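Local coordinates for DNA mismatch repair protein MutS (Thermus aquaticus, PDB 1EWQ) that binds mismatched DNA and takes part in its repair, and has a weak ATPase activity, at residues V150-F155 with L332-T337; A235-P240 with R338-R343. All blocks are in the same frame, centred on the assembly; numbering follows the deposited sequence.

Both contacts rest on helix 332-340 of domain III, with centres about 7 Å apart. In contact 1 a hairpin turn of domain II meets the first part of the helix, in the buried interior, and polar groups do most of the work: a guanidinium, two hydroxyls, a carbonyl and a water. Contact 2 lies nearer the surface, where the chain leaving helix 215-232 passes the helix's C-terminal end, and it depends more on one leucine packed against backbone. The two are joined as well: Gly153 O and Gln239 N, 2.9 Å apart, probably hydrogen-bond, and Arg518 of helix 514-540 reaches groups in both contacts.

Contact 1: V150-F155 with L332-T337; sequences VSTGEF and LERLAT
Ser151 O is met by a water and by groups of Arg334 and Thr337 on helix 332-340. The water, 3.0 Å from Ser151 O, donates to it and also to Arg334 O, tying the turn to the helix backbone. The CA-H of Arg334 points at the same carbonyl, with CA 3.6 Å from Ser151 O. Thr337 OG1 lies 3.0 Å from Ser151 O and also within reach of Glu333 O, the carbonyl one turn back. Thr337 holds CG2 anti to its backbone N, which lays that methyl beside Val150 O at 3.5 Å and lets it pack on Ser237 CB of contact 2. A beta-branched residue suits this place, one branch serving polar neighbours and the other packing.

The side chain of Ser151 is used too. Arg334 NE donates to Ser151 OG at 2.8 Å, a bent bond of 135°, with the oxygen 29° out of the guanidinium plane. Ser151 OG is also hydrogen-bonded to Asp149 OD1, so this small hydroxyl links a carboxylate to an arginine. The extended Arg334 chain carries its remaining nitrogens past the serine to the carbonyls of Pro128 and Glu130, which gives the guanidinium three supports and fixes its rotation. Next to it, Thr152 lies at a slant across the end of the Glu333 chain, Thr152 CB 3.7 Å from Glu333 OE2; the carboxylate itself is salt-bridged to Arg286.

Thr152 OG1 meanwhile accepts from Glu154 N at 3.1 Å, an ST turn, which probably stiffens the loop. Gly153, with phi of 92°, takes a conformation in which a side chain would jam against the preceding carbonyl. Together with Glu154 it faces Asp149 in a G1 beta bulge, here closing the hairpin between strands 143-149 and 154-160 that domain II sets against a domain III helix.

Contact 2: A235-P240 with R338-R343; sequences ALSLQP and RLELGR
Leu341 places CG beside its backbone N and anti to the carbonyl carbon (chi1 -71°), and an extended second torsion then carries CD2 across to the passing chain 235-240. There it meets the backbone on either side of Leu236, while Ser237 turns its CB toward the helix end and brings it alongside the leucine's branch point.

The methyl CD2 of Leu341 lies against peptide groups. Its closest approach is to Ala235 O, at 3.1 Å from Leu341 CD2, a tight methyl-to-carbonyl contact. The same methyl also touches Leu236 CA and Ser237 N. Beside it, Ser237 CB sits 4.2 Å from Leu341 CG, so the small serine lets the strand-like chain run close over the leucine. A leucine suits the place because CD2 reaches the passing backbone while the side chain also touches Gln232 and Leu122.

Leu341 stands where helix 332-340 gives out, in a Schellman motif. Arg343 N is bonded to Arg338 O at 2.9 Å and Gly342 N to Leu339 O at 3.1 Å. Gly342 has a phi of 69°, a backbone conformation that glycine accepts readily, and it turns the chain out of the helix. The ending leaves Leu341 at the helix terminus, directed at the chain that follows helix 215-232.

The polar side of the contact is less certain. Ser237 OG and Glu340 OE1 are modelled too close together for a sound bond, so their detailed geometry is doubtful. Glu340 OE1 is salt-bridged to Arg518, and Ser237 OG is at most weakly hydrogen-bonded to the same guanidinium. The acid answers the charge of that arginine, supplied by helix 514-540. Beyond the helix end, Arg343 bonds through NH2 to the carbonyl of Gln232.

Contact 1: V150-F155 with L332-T337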
ATOM      1  N   VAL C 150     -18.240  -2.041  20.215  1.00 24.97           N
ATOM      2  CA  VAL C 150     -18.949  -0.871  20.685  1.00 25.19           C
ATOM      3  C   VAL C 150     -20.119  -0.462  19.791  1.00 25.39           C
ATOM      4  O   VAL C 150     -21.076   0.139  20.280  1.00 25.73           O
ATOM      5  CB  VAL C 150     -17.964   0.317  20.844  1.00 25.87           C
ATOM      6  CG1 VAL C 150     -18.641   1.475  21.529  1.00 25.70           C
ATOM      7  CG2 VAL C 150     -16.739  -0.133  21.646  1.00 26.24           C
ATOM      8  N   SER C 151     -20.063  -0.786  18.495  1.00 25.04           N
ATOM      9  CA  SER C 151     -21.150  -0.404  17.589  1.00 24.74           C
ATOM     10  C   SER C 151     -22.388  -1.285  17.719  1.00 24.71           C
ATOM     11  O   SER C 151     -23.469  -0.898  17.280  1.00 24.86           O
ATOM     12  CB  SER C 151     -20.684  -0.414  16.123  1.00 24.99           C
ATOM     13  OG  SER C 151     -20.594  -1.733  15.609  1.00 24.60           O
ATOM     14  N   THR C 152     -22.245  -2.463  18.315  1.00 24.42           N
ATOM     15  CA  THR C 152     -23.394  -3.361  18.466  1.00 24.51           C
ATOM     16  C   THR C 152     -23.683  -3.713  19.919  1.00 24.49           C
ATOM     17  O   THR C 152     -24.791  -4.117  20.261  1.00 24.88           O
ATOM     18  CB  THR C 152     -23.190  -4.688  17.711  1.00 24.48           C
ATOM     19  OG1 THR C 152     -22.149  -5.443  18.344  1.00 24.50           O
ATOM     20  CG2 THR C 152     -22.809  -4.420  16.249  1.00 24.41           C
ATOM     21  N   GLY C 153     -22.681  -3.552  20.773  1.00 24.77           N
ATOM     22  CA  GLY C 153     -22.858  -3.882  22.171  1.00 24.28           C
ATOM     23  C   GLY C 153     -22.449  -5.318  22.449  1.00 24.14           C
ATOM     24  O   GLY C 153     -22.540  -5.771  23.590  1.00 24.28           O
ATOM     25  N   GLU C 154     -22.012  -6.046  21.417  1.00 23.92           N
ATOM     26  CA  GLU C 154     -21.590  -7.428  21.626  1.00 24.06           C
ATOM     27  C   GLU C 154     -20.474  -7.363  22.663  1.00 23.93           C
ATOM     28  O   GLU C 154     -19.504  -6.615  22.517  1.00 23.31           O
ATOM     29  CB  GLU C 154     -21.081  -8.084  20.338  1.00 24.04           C
ATOM     30  CG  GLU C 154     -20.807  -9.568  20.535  1.00 24.13           C
ATOM     31  CD  GLU C 154     -20.484 -10.322  19.250  1.00 25.29           C
ATOM     32  OE1 GLU C 154     -20.062  -9.686  18.253  1.00 25.39           O
ATOM     33  OE2 GLU C 154     -20.634 -11.566  19.254  1.00 25.49           O
ATOM     34  N   PHE C 155     -20.625  -8.169  23.703  1.00 23.89           N
ATOM     35  CA  PHE C 155     -19.707  -8.169  24.829  1.00 24.03           C
ATOM     36  C   PHE C 155     -19.499  -9.623  25.280  1.00 24.20           C
ATOM     37  O   PHE C 155     -20.401 -10.240  25.853  1.00 24.36           O
ATOM     38  CB  PHE C 155     -20.377  -7.305  25.907  1.00 24.12           C
ATOM     39  CG  PHE C 155     -19.507  -6.957  27.070  1.00 24.54           C
ATOM     40  CD1 PHE C 155     -18.140  -6.759  26.915  1.00 24.64           C
ATOM     41  CD2 PHE C 155     -20.081  -6.738  28.319  1.00 24.40           C
ATOM     42  CE1 PHE C 155     -17.359  -6.343  27.995  1.00 25.29           C
ATOM     43  CE2 PHE C 155     -19.313  -6.325  29.396  1.00 24.77           C
ATOM     44  CZ  PHE C 155     -17.953  -6.125  29.239  1.00 24.69           C
ATOM     45  N   LEU C 332     -30.234  -2.369  11.523  1.00 25.25           N
ATOM     46  CA  LEU C 332     -31.011  -1.974  12.692  1.00 25.72           C
ATOM     47  C   LEU C 332     -30.342  -2.204  14.044  1.00 25.67           C
ATOM     48  O   LEU C 332     -30.724  -1.590  15.049  1.00 25.56           O
ATOM     49  CB  LEU C 332     -32.377  -2.660  12.658  1.00 26.22           C
ATOM     50  CG  LEU C 332     -33.434  -1.971  11.780  1.00 27.20           C
ATOM     51  CD1 LEU C 332     -32.852  -1.640  10.417  1.00 27.47           C
ATOM     52  CD2 LEU C 332     -34.658  -2.868  11.661  1.00 27.17           C
ATOM     53  N   GLU C 333     -29.351  -3.087  14.070  1.00 25.28           N
ATOM     54  CA  GLU C 333     -28.626  -3.367  15.293  1.00 25.31           C
ATOM     55  C   GLU C 333     -27.697  -2.187  15.616  1.00 25.74           C
ATOM     56  O   GLU C 333     -27.673  -1.699  16.753  1.00 25.47           O
ATOM     57  CB  GLU C 333     -27.838  -4.672  15.147  1.00 25.16           C
ATOM     58  CG  GLU C 333     -26.862  -4.944  16.277  1.00 24.96           C
ATOM     59  CD  GLU C 333     -26.287  -6.353  16.227  1.00 24.80           C
ATOM     60  OE1 GLU C 333     -25.989  -6.845  15.114  1.00 24.52           O
ATOM     61  OE2 GLU C 333     -26.121  -6.959  17.302  1.00 24.38           O
ATOM     62  N   ARG C 334     -26.942  -1.720  14.624  1.00 25.99           N
ATOM     63  CA  ARG C 334     -26.051  -0.579  14.845  1.00 26.77           C
ATOM     64  C   ARG C 334     -26.851   0.720  14.987  1.00 26.62           C
ATOM     65  O   ARG C 334     -26.418   1.667  15.637  1.00 26.70           O
ATOM     66  CB  ARG C 334     -25.041  -0.456  13.699  1.00 27.07           C
ATOM     67  CG  ARG C 334     -23.834  -1.337  13.908  1.00 27.51           C
ATOM     68  CD  ARG C 334     -22.836  -1.254  12.773  1.00 27.55           C
ATOM     69  NE  ARG C 334     -21.678  -2.103  13.050  1.00 27.71           N
ATOM     70  CZ  ARG C 334     -20.789  -2.482  12.142  1.00 27.69           C
ATOM     71  NH1 ARG C 334     -20.919  -2.098  10.882  1.00 27.90           N
ATOM     72  NH2 ARG C 334     -19.761  -3.231  12.500  1.00 27.88           N
ATOM     73  N   LEU C 335     -28.031   0.740  14.381  1.00 27.09           N
ATOM     74  CA  LEU C 335     -28.916   1.897  14.438  1.00 27.42           C
ATOM     75  C   LEU C 335     -29.482   1.988  15.868  1.00 27.69           C
ATOM     76  O   LEU C 335     -29.594   3.072  16.448  1.00 27.83           O
ATOM     77  CB  LEU C 335     -30.038   1.719  13.410  1.00 27.91           C
ATOM     78  CG  LEU C 335     -30.754   2.952  12.859  1.00 28.48           C
ATOM     79  CD1 LEU C 335     -31.560   3.647  13.957  1.00 28.19           C
ATOM     80  CD2 LEU C 335     -29.711   3.893  12.270  1.00 29.18           C
ATOM     81  N   ALA C 336     -29.818   0.837  16.440  1.00 27.50           N
ATOM     82  CA  ALA C 336     -30.339   0.788  17.800  1.00 27.52           C
ATOM     83  C   ALA C 336     -29.305   1.335  18.790  1.00 27.61           C
ATOM     84  O   ALA C 336     -29.640   2.124  19.682  1.00 27.10           O
ATOM     85  CB  ALA C 336     -30.698  -0.650  18.162  1.00 27.78           C
ATOM     86  N   THR C 337     -28.051   0.915  18.609  1.00 27.32           N
ATOM     87  CA  THR C 337     -26.936   1.335  19.457  1.00 27.38           C
ATOM     88  C   THR C 337     -26.716   2.844  19.396  1.00 28.00           C
ATOM     89  O   THR C 337     -26.501   3.490  20.427  1.00 27.90           O
ATOM     90  CB  THR C 337     -25.613   0.627  19.050  1.00 27.04           C
ATOM     91  OG1 THR C 337     -25.784  -0.797  19.115  1.00 26.06           O
ATOM     92  CG2 THR C 337     -24.475   1.034  19.983  1.00 26.85           C
TER
HETATM   93  O   HOH W   1     -23.845   1.861  16.178  1.00 17.71           O

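Contact 2: A235-P240 with R338-R343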
ATOM      1  N   ALA C 235     -21.593   6.532  29.004  1.00 40.51           N
ATOM      2  CA  ALA C 235     -22.087   5.186  29.298  1.00 39.61           C
ATOM      3  C   ALA C 235     -22.326   4.411  28.007  1.00 39.02           C
ATOM      4  O   ALA C 235     -22.976   4.902  27.084  1.00 38.82           O
ATOM      5  CB  ALA C 235     -23.383   5.274  30.100  1.00 39.81           C
ATOM      6  N   LEU C 236     -21.801   3.191  27.960  1.00 38.55           N
ATOM      7  CA  LEU C 236     -21.908   2.327  26.790  1.00 37.88           C
ATOM      8  C   LEU C 236     -23.195   1.521  26.699  1.00 37.53           C
ATOM      9  O   LEU C 236     -23.861   1.255  27.696  1.00 37.56           O
ATOM     10  CB  LEU C 236     -20.739   1.342  26.770  1.00 37.94           C
ATOM     11  CG  LEU C 236     -19.307   1.876  26.787  1.00 37.86           C
ATOM     12  CD1 LEU C 236     -18.368   0.726  27.067  1.00 37.77           C
ATOM     13  CD2 LEU C 236     -18.968   2.551  25.473  1.00 37.62           C
ATOM     14  N   SER C 237     -23.542   1.133  25.482  1.00 36.80           N
ATOM     15  CA  SER C 237     -24.712   0.301  25.273  1.00 36.43           C
ATOM     16  C   SER C 237     -24.120  -1.105  25.167  1.00 35.56           C
ATOM     17  O   SER C 237     -23.318  -1.395  24.275  1.00 35.64           O
ATOM     18  CB  SER C 237     -25.424   0.679  23.979  1.00 36.89           C
ATOM     19  OG  SER C 237     -26.506  -0.202  23.756  1.00 38.13           O
ATOM     20  N   LEU C 238     -24.495  -1.974  26.091  1.00 34.43           N
ATOM     21  CA  LEU C 238     -23.942  -3.316  26.098  1.00 33.27           C
ATOM     22  C   LEU C 238     -24.970  -4.420  26.182  1.00 32.21           C
ATOM     23  O   LEU C 238     -25.981  -4.301  26.867  1.00 31.94           O
ATOM     24  CB  LEU C 238     -22.980  -3.472  27.278  1.00 33.04           C
ATOM     25  CG  LEU C 238     -21.814  -2.487  27.454  1.00 33.18           C
ATOM     26  CD1 LEU C 238     -21.481  -2.368  28.946  1.00 32.63           C
ATOM     27  CD2 LEU C 238     -20.603  -2.949  26.668  1.00 32.46           C
ATOM     28  N   GLN C 239     -24.685  -5.501  25.470  1.00 31.40           N
ATOM     29  CA  GLN C 239     -25.522  -6.688  25.494  1.00 30.52           C
ATOM     30  C   GLN C 239     -25.022  -7.486  26.701  1.00 29.50           C
ATOM     31  O   GLN C 239     -23.909  -7.269  27.174  1.00 28.60           O
ATOM     32  CB  GLN C 239     -25.319  -7.503  24.213  1.00 31.37           C
ATOM     33  CG  GLN C 239     -26.094  -6.991  23.011  1.00 32.83           C
ATOM     34  CD  GLN C 239     -27.599  -6.979  23.270  1.00 34.12           C
ATOM     35  OE1 GLN C 239     -28.166  -5.966  23.702  1.00 34.69           O
ATOM     36  NE2 GLN C 239     -28.250  -8.117  23.026  1.00 34.76           N
ATOM     37  N   PRO C 240     -25.841  -8.402  27.226  1.00 29.02           N
ATOM     38  CA  PRO C 240     -25.384  -9.182  28.379  1.00 28.64           C
ATOM     39  C   PRO C 240     -24.036  -9.836  28.075  1.00 28.35           C
ATOM     40  O   PRO C 240     -23.850 -10.415  27.014  1.00 28.33           O
ATOM     41  CB  PRO C 240     -26.504 -10.202  28.567  1.00 29.08           C
ATOM     42  CG  PRO C 240     -27.733  -9.427  28.100  1.00 29.18           C
ATOM     43  CD  PRO C 240     -27.233  -8.734  26.864  1.00 28.86           C
ATOM     44  N   ARG C 338     -26.754   3.410  18.191  1.00 28.33           N
ATOM     45  CA  ARG C 338     -26.568   4.848  18.052  1.00 28.85           C
ATOM     46  C   ARG C 338     -27.734   5.562  18.735  1.00 29.06           C
ATOM     47  O   ARG C 338     -27.550   6.600  19.371  1.00 29.04           O
ATOM     48  CB  ARG C 338     -26.476   5.247  16.572  1.00 29.63           C
ATOM     49  CG  ARG C 338     -25.177   4.797  15.907  1.00 31.09           C
ATOM     50  CD  ARG C 338     -25.080   5.205  14.446  1.00 32.31           C
ATOM     51  NE  ARG C 338     -24.920   6.642  14.252  1.00 34.57           N
ATOM     52  CZ  ARG C 338     -23.847   7.355  14.606  1.00 35.82           C
ATOM     53  NH1 ARG C 338     -22.801   6.778  15.193  1.00 36.21           N
ATOM     54  NH2 ARG C 338     -23.812   8.662  14.354  1.00 36.83           N
ATOM     55  N   LEU C 339     -28.933   4.998  18.605  1.00 28.89           N
ATOM     56  CA  LEU C 339     -30.106   5.570  19.244  1.00 29.23           C
ATOM     57  C   LEU C 339     -29.911   5.575  20.758  1.00 29.65           C
ATOM     58  O   LEU C 339     -30.079   6.607  21.408  1.00 29.37           O
ATOM     59  CB  LEU C 339     -31.368   4.768  18.893  1.00 28.26           C
ATOM     60  CG  LEU C 339     -32.072   5.091  17.566  1.00 28.32           C
ATOM     61  CD1 LEU C 339     -33.106   4.031  17.238  1.00 27.70           C
ATOM     62  CD2 LEU C 339     -32.720   6.475  17.666  1.00 27.96           C
ATOM     63  N   GLU C 340     -29.549   4.416  21.310  1.00 30.29           N
ATOM     64  CA  GLU C 340     -29.356   4.277  22.753  1.00 31.09           C
ATOM     65  C   GLU C 340     -28.257   5.189  23.285  1.00 31.39           C
ATOM     66  O   GLU C 340     -28.337   5.655  24.420  1.00 31.67           O
ATOM     67  CB  GLU C 340     -29.020   2.819  23.125  1.00 31.27           C
ATOM     68  CG  GLU C 340     -30.095   1.802  22.761  1.00 32.03           C
ATOM     69  CD  GLU C 340     -29.597   0.364  22.814  1.00 32.20           C
ATOM     70  OE1 GLU C 340     -28.375   0.147  22.672  1.00 32.10           O
ATOM     71  OE2 GLU C 340     -30.428  -0.554  22.974  1.00 32.94           O
ATOM     72  N   LEU C 341     -27.234   5.437  22.471  1.00 31.56           N
ATOM     73  CA  LEU C 341     -26.113   6.281  22.870  1.00 32.10           C
ATOM     74  C   LEU C 341     -26.325   7.770  22.598  1.00 32.31           C
ATOM     75  O   LEU C 341     -25.424   8.570  22.822  1.00 32.27           O
ATOM     76  CB  LEU C 341     -24.827   5.820  22.166  1.00 32.37           C
ATOM     77  CG  LEU C 341     -24.240   4.491  22.651  1.00 32.82           C
ATOM     78  CD1 LEU C 341     -23.072   4.057  21.775  1.00 32.56           C
ATOM     79  CD2 LEU C 341     -23.804   4.651  24.095  1.00 32.79           C
ATOM     80  N   GLY C 342     -27.504   8.137  22.104  1.00 32.46           N
ATOM     81  CA  GLY C 342     -27.783   9.535  21.821  1.00 32.66           C
ATOM     82  C   GLY C 342     -27.004  10.139  20.662  1.00 32.98           C
ATOM     83  O   GLY C 342     -26.759  11.351  20.643  1.00 32.95           O
ATOM     84  N   ARG C 343     -26.619   9.304  19.694  1.00 32.89           N
ATOM     85  CA  ARG C 343     -25.883   9.752  18.522  1.00 32.69           C
ATOM     86  C   ARG C 343     -26.671   9.669  17.216  1.00 32.51           C
ATOM     87  O   ARG C 343     -26.201  10.154  16.187  1.00 32.80           O
ATOM     88  CB  ARG C 343     -24.623   8.927  18.332  1.00 33.31           C
ATOM     89  CG  ARG C 343     -23.618   9.019  19.428  1.00 34.28           C
ATOM     90  CD  ARG C 343     -22.365   8.319  18.974  1.00 35.03           C
ATOM     91  NE  ARG C 343     -21.310   8.354  19.976  1.00 36.08           N
ATOM     92  CZ  ARG C 343     -20.030   8.516  19.670  1.00 36.57           C
ATOM     93  NH1 ARG C 343     -19.682   8.660  18.398  1.00 36.56           N
ATOM     94  NH2 ARG C 343     -19.105   8.528  20.625  1.00 37.02           N
TER